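Local coordinates for protein phenylacetate-CoA oxygenase subunit PaaB (Ralstonia eutropha JMP134, PDB 3EGR) that is a subunit of a phenylacetate-CoA oxygenase, and so probably takes part in the aerobic degradation of phenylacetic acid, at residues 55-58 / 59-62. Sequence-based numbering, arbitrary orientation. Where two conformers were deposited one is given.
Sequences VVPS and TAIT. With SCN (thiocyanate ion), chain C.
V56 holds CG1 opposite its own main-chain N (chi1 -171°), which places that methyl 3.8 Å from A60 CB. I61 CG1, trans to its own carbonyl carbon (chi1 -65°), comes to V56 CG1 more loosely, at 4.4 Å. What folds the chain over here is a single 3-10 turn, S58 to A60, closing the end of strand 52-57, an outermost strand of this chain's three-stranded antiparallel sheet. Two successive i to i+3 bonds make the turn: A60 N reaches P57 O at 2.9 Å, and I61 N reaches S58 O at 3.0 Å, nearly straight at 169°. Each N-H comes in above the carbonyl plane rather than within it. S58 O takes a second proton from a water, which also donates to I61 O and so bridges the two carbonyls. The apolar patch formed by V56 and A60 meets a second subunit, where each packs on its own counterpart, and V55 and T62 pair with a strand of that chain, carrying the sheet across the interface. A thiocyanate, probably from the crystallisation liquor, sits beside the turn, its S 3.9 Å from I61 CG2.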
ATOM      1  N   VAL A  55       8.263   3.774   8.018  1.00 20.55           N
ATOM      2  CA  VAL A  55       6.855   3.720   8.365  1.00 20.28           C
ATOM      3  C   VAL A  55       6.074   3.059   7.234  1.00 22.66           C
ATOM      4  O   VAL A  55       6.375   3.240   6.044  1.00 24.09           O
ATOM      5  CB  VAL A  55       6.258   5.120   8.700  1.00 19.88           C
ATOM      6  CG1 VAL A  55       6.913   5.691   9.960  1.00 18.28           C
ATOM      7  CG2 VAL A  55       6.346   6.091   7.504  1.00 19.35           C
ATOM      8  N   VAL A  56       5.064   2.292   7.631  1.00 24.03           N
ATOM      9  CA  VAL A  56       4.242   1.506   6.720  1.00 23.77           C
ATOM     10  C   VAL A  56       2.810   1.531   7.226  1.00 24.05           C
ATOM     11  O   VAL A  56       2.562   1.235   8.406  1.00 23.37           O
ATOM     12  CB  VAL A  56       4.692   0.037   6.696  1.00 23.55           C
ATOM     13  CG1 VAL A  56       3.997  -0.693   5.599  1.00 23.94           C
ATOM     14  CG2 VAL A  56       6.197  -0.037   6.541  1.00 24.17           C
ATOM     15  N   PRO A  57       1.857   1.901   6.354  1.00 24.21           N
ATOM     16  CA  PRO A  57       0.479   1.785   6.782  1.00 23.83           C
ATOM     17  C   PRO A  57       0.179   0.326   7.071  1.00 23.05           C
ATOM     18  O   PRO A  57       0.592  -0.541   6.292  1.00 22.75           O
ATOM     19  CB  PRO A  57      -0.323   2.285   5.571  1.00 24.91           C
ATOM     20  CG  PRO A  57       0.599   2.370   4.461  1.00 23.90           C
ATOM     21  CD  PRO A  57       1.980   2.428   4.986  1.00 24.18           C
ATOM     22  N   SER A  58      -0.502   0.078   8.191  0.50 22.37           N
ATOM     23  CA  SER A  58      -0.911  -1.261   8.611  0.50 22.71           C
ATOM     24  C   SER A  58      -1.539  -2.093   7.492  0.50 22.52           C
ATOM     25  O   SER A  58      -1.235  -3.274   7.337  0.50 24.04           O
ATOM     26  CB  SER A  58      -1.910  -1.160   9.768  0.50 24.11           C
ATOM     27  OG  SER A  58      -1.265  -0.839  10.988  0.50 25.39           O
ATOM     28  N   THR A  59      -2.403  -1.468   6.702  1.00 21.45           N
ATOM     29  CA  THR A  59      -3.097  -2.164   5.645  1.00 19.13           C
ATOM     30  C   THR A  59      -2.148  -2.771   4.633  1.00 18.35           C
ATOM     31  O   THR A  59      -2.531  -3.639   3.893  1.00 22.03           O
ATOM     32  CB  THR A  59      -4.124  -1.248   4.962  1.00 19.51           C
ATOM     33  OG1 THR A  59      -3.502  -0.005   4.575  1.00 20.60           O
ATOM     34  CG2 THR A  59      -5.277  -0.992   5.933  1.00 17.53           C
ATOM     35  N   ALA A  60      -0.898  -2.337   4.602  1.00 19.91           N
ATOM     36  CA  ALA A  60       0.065  -2.843   3.626  1.00 19.33           C
ATOM     37  C   ALA A  60       0.734  -4.157   4.071  1.00 19.63           C
ATOM     38  O   ALA A  60       1.414  -4.795   3.278  1.00 22.53           O
ATOM     39  CB  ALA A  60       1.114  -1.775   3.337  1.00 16.88           C
ATOM     40  N   ILE A  61       0.549  -4.556   5.323  1.00 19.47           N
ATOM     41  CA  ILE A  61       1.207  -5.745   5.866  1.00 21.14           C
ATOM     42  C   ILE A  61       0.282  -6.948   5.777  1.00 21.00           C
ATOM     43  O   ILE A  61      -0.838  -6.880   6.237  1.00 24.98           O
ATOM     44  CB  ILE A  61       1.602  -5.526   7.369  1.00 21.37           C
ATOM     45  CG1 ILE A  61       2.666  -4.430   7.486  1.00 21.73           C
ATOM     46  CG2 ILE A  61       2.138  -6.787   7.968  1.00 20.13           C
ATOM     47  CD1 ILE A  61       2.687  -3.738   8.812  1.00 21.16           C
ATOM     48  N   THR A  62       0.748  -8.036   5.190  1.00 20.89           N
ATOM     49  CA  THR A  62       0.056  -9.319   5.237  1.00 19.80           C
ATOM     50  C   THR A  62       0.880 -10.243   6.145  1.00 20.66           C
ATOM     51  O   THR A  62       2.079 -10.462   5.898  1.00 19.06           O
ATOM     52  CB  THR A  62      -0.016  -9.932   3.840  1.00 20.10           C
ATOM     53  OG1 THR A  62      -0.473  -8.937   2.917  1.00 20.86           O
ATOM     54  CG2 THR A  62      -0.938 -11.128   3.801  1.00 17.47           C
TER
HETATM   55  S   SCN C  96      -0.585  -6.642  10.818  1.00 69.85           S
HETATM   56  C   SCN C  96      -0.219  -5.159  11.781  1.00 64.03           C
HETATM   57  N   SCN C  96      -0.276  -3.852  11.860  1.00 64.28           N
HETATM   58  O   HOH W   1      -2.438  -5.470   7.871  1.00 35.46           O